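Local atomic coordinates of L-asparaginase 1 (Escherichia coli, PDB entry 6NXC), a protein that catalyses the hydrolysis of L-asparagine to L-aspartate and ammonium, working as a homotetramer that a second asparagine molecule activates allosterically. Residues I237-R247 against A267-L277. The protein carries 1 engineered substitution. Sequence-based numbering, arbitrary orientation.
Sequences IYPGISADVVR and APQNKAFLQEL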
loop_
_atom_site.group_PDB
_atom_site.type_symbol
_atom_site.label_atom_id
_atom_site.label_comp_id
_atom_site.label_asym_id
_atom_site.label_seq_id
_atom_site.Cartn_x
_atom_site.Cartn_y
_atom_site.Cartn_z
ATOM N N ILE B 237 -24.896 8.789 -9.108
ATOM C CA ILE B 237 -25.578 9.704 -8.169
ATOM C C ILE B 237 -24.614 10.788 -7.749
ATOM O O ILE B 237 -23.430 10.511 -7.460
ATOM C CB ILE B 237 -26.042 8.943 -6.923
ATOM C CG1 ILE B 237 -26.921 7.738 -7.262
ATOM C CG2 ILE B 237 -26.681 9.905 -5.958
ATOM C CD1 ILE B 237 -28.177 8.068 -8.028
ATOM N N TYR B 238 -25.040 12.038 -7.808
ATOM C CA TYR B 238 -24.178 13.164 -7.467
ATOM C C TYR B 238 -25.070 14.317 -7.016
ATOM O O TYR B 238 -26.250 14.312 -7.359
ATOM C CB TYR B 238 -23.303 13.593 -8.627
ATOM C CG TYR B 238 -24.058 13.885 -9.886
ATOM C CD1 TYR B 238 -24.302 12.854 -10.759
ATOM C CD2 TYR B 238 -24.535 15.159 -10.186
ATOM C CE1 TYR B 238 -25.116 13.020 -11.870
ATOM C CE2 TYR B 238 -25.233 15.368 -11.369
ATOM C CZ TYR B 238 -25.599 14.279 -12.146
ATOM O OH TYR B 238 -26.339 14.397 -13.306
ATOM N N PRO B 239 -24.518 15.318 -6.333
ATOM C CA PRO B 239 -25.385 16.358 -5.767
ATOM C C PRO B 239 -25.966 17.174 -6.937
ATOM O O PRO B 239 -25.235 17.558 -7.863
ATOM C CB PRO B 239 -24.488 17.148 -4.818
ATOM C CG PRO B 239 -23.464 16.064 -4.375
ATOM C CD PRO B 239 -23.197 15.364 -5.693
ATOM N N GLY B 240 -27.282 17.360 -6.847
ATOM C CA GLY B 240 -28.010 18.085 -7.895
ATOM C C GLY B 240 -28.606 17.161 -8.958
ATOM O O GLY B 240 -29.407 17.667 -9.738
ATOM N N ILE B 241 -28.350 15.854 -8.965
ATOM C CA ILE B 241 -29.012 14.966 -9.946
ATOM C C ILE B 241 -30.558 15.171 -9.861
ATOM O O ILE B 241 -31.050 15.114 -8.767
ATOM C CB ILE B 241 -28.644 13.506 -9.685
ATOM C CG1 ILE B 241 -29.141 12.653 -10.837
ATOM C CG2 ILE B 241 -29.072 12.969 -8.327
ATOM C CD1 ILE B 241 -28.654 11.253 -10.836
ATOM N N SER B 242 -31.305 15.206 -10.973
ATOM C CA SER B 242 -32.804 15.314 -10.914
ATOM C C SER B 242 -33.515 13.976 -11.179
ATOM O O SER B 242 -32.987 13.187 -11.929
ATOM C CB SER B 242 -33.307 16.365 -11.862
ATOM O OG SER B 242 -32.920 16.059 -13.192
ATOM N N ALA B 243 -34.749 13.840 -10.680
ATOM C CA ALA B 243 -35.842 12.966 -11.188
ATOM C C ALA B 243 -35.837 12.790 -12.741
ATOM O O ALA B 243 -36.052 11.658 -13.290
ATOM C CB ALA B 243 -37.093 13.552 -10.629
ATOM N N ASP B 244 -35.465 13.821 -13.501
ATOM C CA ASP B 244 -35.520 13.837 -14.989
ATOM C C ASP B 244 -34.548 12.810 -15.563
ATOM O O ASP B 244 -34.840 12.266 -16.682
ATOM C CB ASP B 244 -35.269 15.251 -15.535
ATOM C CG ASP B 244 -36.495 16.177 -15.494
ATOM O OD1 ASP B 244 -37.508 15.829 -14.825
ATOM O OD2 ASP B 244 -36.448 17.238 -16.138
ATOM N N VAL B 245 -33.443 12.511 -14.846
ATOM C CA VAL B 245 -32.450 11.503 -15.332
ATOM C C VAL B 245 -33.133 10.119 -15.360
ATOM O O VAL B 245 -33.082 9.424 -16.410
ATOM C CB VAL B 245 -31.141 11.510 -14.507
ATOM C CG1 VAL B 245 -30.167 10.445 -15.006
ATOM C CG2 VAL B 245 -30.475 12.889 -14.495
ATOM N N VAL B 246 -33.751 9.713 -14.255
ATOM C CA VAL B 246 -34.514 8.431 -14.204
ATOM C C VAL B 246 -35.649 8.457 -15.228
ATOM O O VAL B 246 -35.867 7.439 -15.894
ATOM C CB VAL B 246 -35.073 8.164 -12.807
ATOM C CG1 VAL B 246 -35.631 6.744 -12.688
ATOM C CG2 VAL B 246 -34.029 8.437 -11.749
ATOM N N ARG B 247 -36.416 9.547 -15.277
ATOM C CA ARG B 247 -37.523 9.708 -16.263
ATOM C C ARG B 247 -36.951 9.535 -17.674
ATOM O O ARG B 247 -37.599 8.810 -18.483
ATOM C CB ARG B 247 -38.228 11.062 -16.109
ATOM C CG ARG B 247 -39.629 11.083 -16.712
ATOM C CD ARG B 247 -40.449 12.323 -16.380
ATOM N NE ARG B 247 -40.431 12.591 -14.943
ATOM C CZ ARG B 247 -40.429 13.800 -14.388
ATOM N NH1 ARG B 247 -40.472 14.875 -15.157
ATOM N NH2 ARG B 247 -40.379 13.933 -13.070
ATOM N N ALA B 267 -28.603 7.382 -1.432
ATOM C CA ALA B 267 -29.026 8.233 -2.547
ATOM C C ALA B 267 -29.972 9.286 -1.984
ATOM O O ALA B 267 -30.335 9.154 -0.819
ATOM C CB ALA B 267 -29.573 7.377 -3.662
ATOM N N PRO B 268 -30.200 10.426 -2.657
ATOM C CA PRO B 268 -31.112 11.466 -2.125
ATOM C C PRO B 268 -32.503 10.899 -1.796
ATOM O O PRO B 268 -32.939 9.929 -2.426
ATOM C CB PRO B 268 -31.200 12.548 -3.232
ATOM C CG PRO B 268 -30.048 12.264 -4.123
ATOM C CD PRO B 268 -29.719 10.785 -4.007
ATOM N N GLN B 269 -33.128 11.361 -0.698
ATOM C CA GLN B 269 -34.397 10.774 -0.163
ATOM C C GLN B 269 -35.638 11.425 -0.803
ATOM O O GLN B 269 -36.762 10.990 -0.414
ATOM C CB GLN B 269 -34.480 10.890 1.365
ATOM C CG GLN B 269 -33.736 9.790 2.121
ATOM C CD GLN B 269 -34.450 8.462 2.158
ATOM O OE1 GLN B 269 -33.962 7.451 1.647
ATOM N NE2 GLN B 269 -35.620 8.450 2.774
ATOM N N ASN B 270 -35.425 12.377 -1.730
ATOM C CA ASN B 270 -36.413 13.123 -2.587
ATOM C C ASN B 270 -37.580 12.228 -3.069
ATOM O O ASN B 270 -37.336 11.172 -3.685
ATOM C CB ASN B 270 -35.715 13.765 -3.803
ATOM C CG ASN B 270 -36.676 14.276 -4.870
ATOM O OD1 ASN B 270 -36.460 14.119 -6.085
ATOM N ND2 ASN B 270 -37.747 14.923 -4.433
ATOM N N LYS B 271 -38.824 12.669 -2.888
ATOM C CA LYS B 271 -40.025 11.894 -3.299
ATOM C C LYS B 271 -40.080 11.687 -4.811
ATOM O O LYS B 271 -40.463 10.565 -5.173
ATOM C CB LYS B 271 -41.308 12.516 -2.760
ATOM C CG LYS B 271 -41.506 12.262 -1.275
ATOM C CD LYS B 271 -42.792 12.818 -0.737
ATOM C CE LYS B 271 -42.665 13.249 0.707
ATOM N NZ LYS B 271 -43.894 13.951 1.146
ATOM N N ALA B 272 -39.787 12.675 -5.671
ATOM C CA ALA B 272 -39.889 12.470 -7.138
ATOM C C ALA B 272 -38.908 11.375 -7.555
ATOM O O ALA B 272 -39.182 10.599 -8.516
ATOM C CB ALA B 272 -39.632 13.730 -7.939
ATOM N N PHE B 273 -37.763 11.371 -6.888
ATOM C CA PHE B 273 -36.615 10.509 -7.238
ATOM C C PHE B 273 -37.033 9.072 -6.945
ATOM O O PHE B 273 -36.979 8.272 -7.920
ATOM C CB PHE B 273 -35.368 10.953 -6.468
ATOM C CG PHE B 273 -34.134 10.364 -7.067
ATOM C CD1 PHE B 273 -33.532 10.970 -8.151
ATOM C CD2 PHE B 273 -33.661 9.140 -6.617
ATOM C CE1 PHE B 273 -32.434 10.375 -8.751
ATOM C CE2 PHE B 273 -32.568 8.545 -7.220
ATOM C CZ PHE B 273 -31.952 9.167 -8.277
ATOM N N LEU B 274 -37.494 8.821 -5.718
ATOM C CA LEU B 274 -37.968 7.529 -5.169
ATOM C C LEU B 274 -39.184 7.049 -5.959
ATOM O O LEU B 274 -39.295 5.824 -6.239
ATOM C CB LEU B 274 -38.272 7.618 -3.671
ATOM C CG LEU B 274 -37.048 7.724 -2.746
ATOM C CD1 LEU B 274 -37.430 8.076 -1.300
ATOM C CD2 LEU B 274 -36.243 6.420 -2.779
ATOM N N GLN B 275 -40.077 7.969 -6.299
ATOM C CA GLN B 275 -41.258 7.650 -7.128
ATOM C C GLN B 275 -40.810 7.223 -8.530
ATOM O O GLN B 275 -41.364 6.207 -8.954
ATOM C CB GLN B 275 -42.254 8.829 -7.161
ATOM C CG GLN B 275 -43.149 8.900 -5.928
ATOM C CD GLN B 275 -44.182 9.984 -6.128
ATOM O OE1 GLN B 275 -43.874 11.163 -6.064
ATOM N NE2 GLN B 275 -45.406 9.590 -6.421
ATOM N N GLU B 276 -39.867 7.918 -9.204
ATOM C CA GLU B 276 -39.368 7.547 -10.567
ATOM C C GLU B 276 -38.721 6.159 -10.442
ATOM O O GLU B 276 -38.885 5.285 -11.366
ATOM C CB GLU B 276 -38.356 8.515 -11.219
ATOM C CG GLU B 276 -38.885 9.847 -11.717
ATOM C CD GLU B 276 -40.194 9.743 -12.494
ATOM O OE1 GLU B 276 -40.260 8.902 -13.465
ATOM O OE2 GLU B 276 -41.169 10.462 -12.099
ATOM N N LEU B 277 -38.011 5.908 -9.351
ATOM C CA LEU B 277 -37.363 4.560 -9.194
ATOM C C LEU B 277 -38.403 3.485 -8.995
ATOM O O LEU B 277 -38.262 2.363 -9.545
ATOM C CB LEU B 277 -36.371 4.518 -8.017
ATOM C CG LEU B 277 -35.116 5.317 -8.301
ATOM C CD1 LEU B 277 -34.306 5.478 -7.036
ATOM C CD2 LEU B 277 -34.336 4.623 -9.413
#
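Glu276 faces Val246 and Arg247 where helices 243-250 and 271-282 run side by side, their short axes 8.9 Å apart at closest approach and 13° from parallel. Glu276 CB packs on Val246 CG1 at 3.6 Å. Glu276 CG then passes Ala243 O, 3.7 Å away, and a bend at chi2 (-45°) turns the carboxylate toward Arg247. There OE1 rests near the CB and CG methylenes of the arginine, while Glu276 OE2 lies at the guanidinium edge, 3.6 Å from Arg247 NE, a long salt bridge with the two planes 71° apart. Asp244 OD1 reaches Arg247 NH1 at 3.1 Å from well outside the guanidinium plane, so charge alone holds that pair. With an alanine here instead of Glu276, Arg247 is likely to lose one of the two carboxylates of this network, and a gap would probably open beside Ala243. Next door, Ala243 CB and Ala272 CB touch at 3.7 Å. Deeper in, Phe273 takes Val246 CG2 on CE1 and Ile237 CD1 on CZ, both at 3.9 Å. Ile237 O accepts from Gln292 of the allosteric asparagine site. No hydrogen bond crosses between the segments: apolar packing joins these C-terminal-domain helices, with a charge network on the side where Arg247 is exposed.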